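Local atomic coordinates of NEQ263 (Nanoarchaeum equitans Kin4-M, PDB entry 5BN3), a protein that forms part of the catalytic core of an archaeal ATP synthase, pairing with NeqA in a complex that holds ADP, and probably binds nucleotide itself. Residues N330-S333 with K334-K338; A148-V151 with A152-K155; E377-E380 with K381-K385. All coordinates share one frame; numbering follows the deposited sequence.

Contact 1: residues N330-S333 with K334-K338. With DIO (1,4-diethylene dioxide), chain N.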
loop_
_atom_site.group_PDB
_atom_site.type_symbol
_atom_site.label_atom_id
_atom_site.label_comp_id
_atom_site.label_asym_id
_atom_site.label_seq_id
_atom_site.Cartn_x
_atom_site.Cartn_y
_atom_site.Cartn_z
ATOM N N ASN B 330 11.041 38.975 5.386
ATOM C CA ASN B 330 11.243 40.133 4.517
ATOM C C ASN B 330 10.522 41.390 5.001
ATOM O O ASN B 330 10.941 42.505 4.692
ATOM C CB ASN B 330 10.793 39.822 3.084
ATOM C CG ASN B 330 11.665 38.793 2.401
ATOM O OD1 ASN B 330 12.759 38.479 2.867
ATOM N ND2 ASN B 330 11.189 38.269 1.276
ATOM N N GLY B 331 9.434 41.214 5.744
ATOM C CA GLY B 331 8.618 42.344 6.152
ATOM C C GLY B 331 8.679 42.704 7.624
ATOM O O GLY B 331 8.070 43.687 8.048
ATOM N N MET B 332 9.418 41.924 8.406
ATOM C CA MET B 332 9.436 42.104 9.855
ATOM C C MET B 332 10.560 43.014 10.341
ATOM O O MET B 332 11.697 42.928 9.871
ATOM C CB MET B 332 9.533 40.746 10.552
ATOM C CG MET B 332 8.383 39.819 10.223
ATOM S SD MET B 332 8.720 38.095 10.626
ATOM C CE MET B 332 8.851 38.202 12.403
ATOM N N SER B 333 10.230 43.882 11.292
ATOM C CA SER B 333 11.222 44.702 11.976
ATOM C C SER B 333 12.064 43.797 12.861
ATOM O O SER B 333 11.736 42.623 13.036
ATOM C CB SER B 333 10.535 45.766 12.832
ATOM O OG SER B 333 9.871 45.183 13.941
ATOM N N LYS B 334 13.151 44.325 13.414
ATOM C CA LYS B 334 13.971 43.537 14.328
ATOM C C LYS B 334 13.186 43.180 15.585
ATOM O O LYS B 334 13.340 42.088 16.127
ATOM C CB LYS B 334 15.264 44.274 14.686
ATOM C CG LYS B 334 16.291 44.278 13.568
ATOM C CD LYS B 334 16.650 42.862 13.144
ATOM C CE LYS B 334 16.752 42.743 11.631
ATOM N NZ LYS B 334 17.757 43.674 11.053
ATOM N N LYS B 335 12.340 44.102 16.035
ATOM C CA LYS B 335 11.475 43.854 17.184
ATOM C C LYS B 335 10.461 42.754 16.877
ATOM O O LYS B 335 10.221 41.871 17.697
ATOM C CB LYS B 335 10.740 45.134 17.586
ATOM C CG LYS B 335 9.823 44.965 18.790
ATOM C CD LYS B 335 8.999 46.220 19.048
ATOM C CE LYS B 335 8.279 46.137 20.388
ATOM N NZ LYS B 335 7.417 47.326 20.646
ATOM N N HIS B 336 9.870 42.819 15.688
ATOM C CA HIS B 336 8.886 41.835 15.252
ATOM C C HIS B 336 9.523 40.448 15.170
ATOM O O HIS B 336 8.924 39.456 15.589
ATOM C CB HIS B 336 8.313 42.246 13.896
ATOM C CG HIS B 336 7.059 41.522 13.511
ATOM N ND1 HIS B 336 6.152 42.040 12.617
ATOM C CD2 HIS B 336 6.569 40.319 13.897
ATOM C CE1 HIS B 336 5.150 41.188 12.466
ATOM N NE2 HIS B 336 5.381 40.138 13.229
ATOM N N LYS B 337 10.738 40.388 14.631
ATOM C CA LYS B 337 11.481 39.133 14.538
ATOM C C LYS B 337 11.740 38.539 15.914
ATOM O O LYS B 337 11.643 37.327 16.106
ATOM C CB LYS B 337 12.805 39.344 13.798
ATOM C CG LYS B 337 12.643 39.656 12.317
ATOM C CD LYS B 337 13.973 40.043 11.678
ATOM C CE LYS B 337 13.792 40.410 10.209
ATOM N NZ LYS B 337 15.063 40.850 9.567
ATOM N N LYS B 338 12.063 39.403 16.870
ATOM C CA LYS B 338 12.337 38.974 18.235
ATOM C C LYS B 338 11.109 38.335 18.879
ATOM O O LYS B 338 11.209 37.288 19.521
ATOM C CB LYS B 338 12.819 40.159 19.075
ATOM C CG LYS B 338 13.154 39.801 20.510
ATOM C CD LYS B 338 13.355 41.045 21.360
ATOM C CE LYS B 338 13.433 40.689 22.836
ATOM N NZ LYS B 338 14.539 39.734 23.120
HETATM C C1 DIO N . 6.848 45.587 12.960
HETATM C C2 DIO N . 7.351 45.026 10.856
HETATM C "C1'" DIO N . 5.721 46.434 12.468
HETATM C "C2'" DIO N . 6.229 45.866 10.354
HETATM O O1 DIO N . 7.030 44.522 12.100
HETATM O "O1'" DIO N . 6.026 46.930 11.214
#
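Met332 sends CG off beside its own backbone N, anti to the carbonyl carbon (chi1 -60°), while His336 holds its ring anti to N (chi1 -165°); together these turns lay the methionine over the imidazole, the two side chains crossing at about a right angle. Met332 CG sits over the ring centre, 3.9 Å from the centroid of the His336 ring, a CH-pi contact, and a bend at chi3 swings Met332 CE to 3.5 Å from His336 CD2, with SD also above the face in a sulfur-aromatic contact. Ser333 is the N-cap of the following helix: its OG takes the amide of His336, N to OG 2.9 Å, and its carbonyl O receives Lys337 N at 2.9 Å. The extended Lys337 chain runs alongside, its CG 3.7 Å from Met332 CB. At the ring edge a dioxane, probably from the crystallisation liquor, accepts from His336 ND1 through O1 at 2.7 Å; its bonds to Ser333 are weak. The cap thus starts helix 334-356 just after the loop that follows strand 324-325, with Met332 and His336 resting on Ile110 of strand 110-111 and the His336 ring meeting Phe398 of helix 394-408 edge-to-face.

Contact 2: residues A148-V151 with A152-K155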
loop_
_atom_site.group_PDB
_atom_site.type_symbol
_atom_site.label_atom_id
_atom_site.label_comp_id
_atom_site.label_asym_id
_atom_site.label_seq_id
_atom_site.Cartn_x
_atom_site.Cartn_y
_atom_site.Cartn_z
ATOM N N ALA B 148 -9.838 38.436 4.612
ATOM C CA ALA B 148 -10.279 39.297 3.517
ATOM C C ALA B 148 -10.873 40.613 4.016
ATOM O O ALA B 148 -10.675 41.665 3.405
ATOM C CB ALA B 148 -11.279 38.562 2.645
ATOM N N ARG B 149 -11.601 40.545 5.128
ATOM C CA ARG B 149 -12.233 41.721 5.722
ATOM C C ARG B 149 -11.211 42.792 6.103
ATOM O O ARG B 149 -11.499 43.987 6.033
ATOM C CB ARG B 149 -13.041 41.312 6.962
ATOM C CG ARG B 149 -13.932 42.411 7.532
ATOM C CD ARG B 149 -14.297 42.133 8.983
ATOM N NE ARG B 149 -14.776 40.768 9.183
ATOM C CZ ARG B 149 -14.573 40.060 10.290
ATOM N NH1 ARG B 149 -13.898 40.588 11.302
ATOM N NH2 ARG B 149 -15.039 38.824 10.385
ATOM N N ASN B 150 -10.010 42.364 6.485
ATOM C CA ASN B 150 -9.016 43.286 7.034
ATOM C C ASN B 150 -7.867 43.686 6.102
ATOM O O ASN B 150 -7.271 44.750 6.279
ATOM C CB ASN B 150 -8.464 42.744 8.358
ATOM C CG ASN B 150 -9.513 42.706 9.454
ATOM O OD1 ASN B 150 -9.985 43.749 9.911
ATOM N ND2 ASN B 150 -9.877 41.506 9.888
ATOM N N VAL B 151 -7.554 42.848 5.117
ATOM C CA VAL B 151 -6.420 43.119 4.230
ATOM C C VAL B 151 -6.835 43.637 2.852
ATOM O O VAL B 151 -5.984 43.971 2.029
ATOM C CB VAL B 151 -5.509 41.875 4.054
ATOM C CG1 VAL B 151 -5.067 41.339 5.405
ATOM C CG2 VAL B 151 -6.227 40.790 3.261
ATOM N N ALA B 152 -8.141 43.711 2.610
ATOM C CA ALA B 152 -8.651 44.112 1.300
ATOM C C ALA B 152 -9.658 45.260 1.357
ATOM O O ALA B 152 -10.547 45.351 0.512
ATOM C CB ALA B 152 -9.259 42.920 0.589
ATOM N N LYS B 153 -9.510 46.133 2.349
ATOM C CA LYS B 153 -10.369 47.307 2.485
ATOM C C LYS B 153 -10.184 48.278 1.323
ATOM O O LYS B 153 -11.069 49.079 1.015
ATOM C CB LYS B 153 -10.068 48.018 3.808
ATOM C CG LYS B 153 -10.542 47.253 5.035
ATOM C CD LYS B 153 -9.937 47.794 6.325
ATOM C CE LYS B 153 -10.574 47.127 7.542
ATOM N NZ LYS B 153 -9.833 47.396 8.811
ATOM N N ASP B 154 -9.028 48.184 0.678
ATOM C CA ASP B 154 -8.644 49.096 -0.389
ATOM C C ASP B 154 -8.464 48.365 -1.717
ATOM O O ASP B 154 -8.112 48.978 -2.725
ATOM C CB ASP B 154 -7.323 49.762 -0.016
ATOM C CG ASP B 154 -6.314 48.768 0.533
ATOM O OD1 ASP B 154 -6.695 47.948 1.395
ATOM O OD2 ASP B 154 -5.144 48.798 0.097
ATOM N N LYS B 155 -8.708 47.058 -1.715
ATOM C CA LYS B 155 -8.388 46.219 -2.864
ATOM C C LYS B 155 -9.606 45.528 -3.473
ATOM O O LYS B 155 -10.613 45.310 -2.799
ATOM C CB LYS B 155 -7.350 45.163 -2.462
ATOM C CG LYS B 155 -6.124 45.717 -1.750
ATOM C CD LYS B 155 -5.186 44.597 -1.321
ATOM C CE LYS B 155 -3.973 45.133 -0.582
ATOM N NZ LYS B 155 -4.345 45.827 0.677
#
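Charge and hydrogen bonding meet at the ammonium group of Lys155, which turns back on the end of the helix and gives a bond to the carbonyl of Val151, NZ to O 2.8 Å. The donor lies 26° out of that carbonyl plane. The same nitrogen makes a salt bridge with its neighbour Asp154, NZ to OD2 3.1 Å, reached on the syn side of the carboxylate, and a weaker bond to OD1. The lysine chain runs extended as far as CE and bends only at chi4 (62°), which brings NZ onto the carbonyl while CD and CE pass beside the same oxygen. One ammonium therefore ties a C-terminal helix carbonyl to a carboxylate, and the negative end of the helix would probably favour its charge. With an alanine here instead of Lys155, the Val151 carbonyl would probably lose this donor and the Asp154 carboxylate its salt-bridge mate.

Among backbone bonds, Ala152 N to Ala148 O is weak at 3.4 Å, in keeping with Ala152 being the first residue to leave helical angles.

Packing brings Ala152 CB to 3.4 Å from Ala148 O, and the extended Lys153 chain folds back over the last turn, CG 3.5 Å from Arg149 O, side by side with Asn150.

Two polar ends find their partners outside the turn: Asn150 ND2 is bonded to Gln146 O, and Arg149 leads away to Tyr388, by a hydrogen bond to its carbonyl and a cation-pi contact.

This is the turn from helix 140-151 into strand 156-162 of the nucleotide-binding domain: Ala148 and Ala152 pack on Leu222 of strand 220-226, and Val151 and Lys155 on Leu111 of strand 110-111.

Contact 3: residues E377-E380 with K381-K385; sequences ELVE and KEFIK
Val379 O is gripped by two amides: Ile384 N, 2.8 Å away, arrives nearly along the C=O axis with an N-H...O angle of 171°, whereas Phe383 N, at 3.0 Å, stands above the carbonyl plane, 42° out of it. An i to i+5 bond beside an i to i+4 bond marks the wider pi-type turn in which helix 367-384 ends, and the weak bond from Lys385 N to Glu380 O repeats the longer step. One residue earlier the spacing is the ordinary i to i+4, with Glu382 N 2.8 Å from Leu378 O.

On the outer side, Glu377 and Lys381 form a salt bridge. The glutamate starts anti to N (chi1 -179°) and the lysine beside its own N; both chains then run extended, so that they converge at their ends. The 2.4 Å between Lys381 NZ and Glu377 OE2 is very short, and its exact length is doubtful. The lysine's aliphatic part rises past Glu377 O, CG 3.4 Å from it.

Val379 CG1 makes an apolar contact with Ile384 CG1 at 4.0 Å. Leu378 and Glu382 run side by side, pointing the same way. Glu380 turns its carboxylate to Tyr347 and Arg354 of helix 334-356. The helix end lies between Leu343 of that helix, which Val379 and Phe383 touch, and helix 394-408, where Leu378 packs on Ile404.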
loop_
_atom_site.group_PDB
_atom_site.type_symbol
_atom_site.label_atom_id
_atom_site.label_comp_id
_atom_site.label_asym_id
_atom_site.label_seq_id
_atom_site.Cartn_x
_atom_site.Cartn_y
_atom_site.Cartn_z
ATOM N N GLU B 377 -0.087 26.717 27.319
ATOM C CA GLU B 377 -1.497 26.719 27.694
ATOM C C GLU B 377 -2.108 28.103 27.488
ATOM O O GLU B 377 -3.208 28.233 26.950
ATOM C CB GLU B 377 -1.667 26.288 29.154
ATOM C CG GLU B 377 -3.117 26.247 29.617
ATOM C CD GLU B 377 -3.257 26.242 31.128
ATOM O OE1 GLU B 377 -2.300 25.831 31.820
ATOM O OE2 GLU B 377 -4.325 26.657 31.626
ATOM N N LEU B 378 -1.383 29.133 27.914
ATOM C CA LEU B 378 -1.859 30.512 27.816
ATOM C C LEU B 378 -1.825 31.050 26.383
ATOM O O LEU B 378 -2.661 31.871 26.007
ATOM C CB LEU B 378 -1.045 31.423 28.738
ATOM C CG LEU B 378 -1.143 31.194 30.248
ATOM C CD1 LEU B 378 -0.083 31.999 30.979
ATOM C CD2 LEU B 378 -2.518 31.574 30.750
ATOM N N VAL B 379 -0.852 30.599 25.596
ATOM C CA VAL B 379 -0.778 30.969 24.185
ATOM C C VAL B 379 -2.059 30.552 23.470
ATOM O O VAL B 379 -2.646 31.325 22.714
ATOM C CB VAL B 379 0.447 30.324 23.497
ATOM C CG1 VAL B 379 0.255 30.256 21.992
ATOM C CG2 VAL B 379 1.709 31.096 23.830
ATOM N N GLU B 380 -2.501 29.328 23.736
ATOM C CA GLU B 380 -3.700 28.800 23.102
ATOM C C GLU B 380 -4.966 29.484 23.616
ATOM O O GLU B 380 -5.918 29.676 22.862
ATOM C CB GLU B 380 -3.779 27.282 23.300
ATOM C CG GLU B 380 -2.617 26.525 22.663
ATOM C CD GLU B 380 -2.615 25.042 22.987
ATOM O OE1 GLU B 380 -3.446 24.601 23.809
ATOM O OE2 GLU B 380 -1.774 24.314 22.416
ATOM N N LYS B 381 -4.969 29.861 24.892
ATOM C CA LYS B 381 -6.158 30.439 25.519
ATOM C C LYS B 381 -6.310 31.944 25.314
ATOM O O LYS B 381 -7.427 32.448 25.205
ATOM C CB LYS B 381 -6.169 30.132 27.021
ATOM C CG LYS B 381 -6.548 28.703 27.362
ATOM C CD LYS B 381 -6.352 28.417 28.843
ATOM C CE LYS B 381 -6.853 27.026 29.201
ATOM N NZ LYS B 381 -6.442 26.619 30.573
ATOM N N GLU B 382 -5.191 32.660 25.264
ATOM C CA GLU B 382 -5.232 34.120 25.262
ATOM C C GLU B 382 -4.641 34.764 24.009
ATOM O O GLU B 382 -4.965 35.902 23.684
ATOM C CB GLU B 382 -4.532 34.667 26.514
ATOM C CG GLU B 382 -5.039 34.061 27.818
ATOM C CD GLU B 382 -4.566 34.826 29.039
ATOM O OE1 GLU B 382 -3.771 35.775 28.877
ATOM O OE2 GLU B 382 -4.995 34.480 30.162
ATOM N N PHE B 383 -3.779 34.037 23.308
ATOM C CA PHE B 383 -3.122 34.578 22.124
ATOM C C PHE B 383 -3.777 34.077 20.835
ATOM O O PHE B 383 -4.207 34.870 19.998
ATOM C CB PHE B 383 -1.629 34.234 22.143
ATOM C CG PHE B 383 -0.865 34.776 20.972
ATOM C CD1 PHE B 383 -0.460 36.101 20.947
ATOM C CD2 PHE B 383 -0.538 33.956 19.902
ATOM C CE1 PHE B 383 0.249 36.604 19.870
ATOM C CE2 PHE B 383 0.171 34.454 18.821
ATOM C CZ PHE B 383 0.564 35.779 18.805
ATOM N N ILE B 384 -3.854 32.758 20.684
ATOM C CA ILE B 384 -4.480 32.158 19.509
ATOM C C ILE B 384 -5.989 32.391 19.502
ATOM O O ILE B 384 -6.544 32.854 18.506
ATOM C CB ILE B 384 -4.188 30.642 19.424
ATOM C CG1 ILE B 384 -2.680 30.399 19.317
ATOM C CG2 ILE B 384 -4.904 30.023 18.238
ATOM C CD1 ILE B 384 -2.307 28.932 19.234
ATOM N N LYS B 385 -6.645 32.069 20.615
ATOM C CA LYS B 385 -8.089 32.250 20.740
ATOM C C LYS B 385 -8.441 33.726 20.572
ATOM O O LYS B 385 -7.867 34.594 21.234
ATOM C CB LYS B 385 -8.584 31.725 22.094
ATOM C CG LYS B 385 -10.105 31.702 22.246
ATOM C CD LYS B 385 -10.529 31.119 23.595
ATOM C CE LYS B 385 -12.040 31.181 23.790
ATOM N NZ LYS B 385 -12.783 30.235 22.911
#

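Overall arrangement
Contacts 1 and 3 both belong to the C-terminal domain, at the start of helix 334-356 and at the end of the next helix, 367-384; their nearest atoms are about 9 Å apart. Contact 2 belongs to the nucleotide-binding domain, with its centre nearer the middle of the chain. Contact 1 is a surface contact, while contacts 2 and 3 are partly buried. All three lie at a helix end, the N-terminus in contact 1 and the C-terminus in contacts 2 and 3. A serine hydroxyl caps one amide in contact 1, a lysine ammonium meets a terminal carbonyl in contact 2, and the last turn in contact 3 is a wider, pi-type one, held by backbone bonds. Strand 110-111 is touched by both contacts 1 and 2.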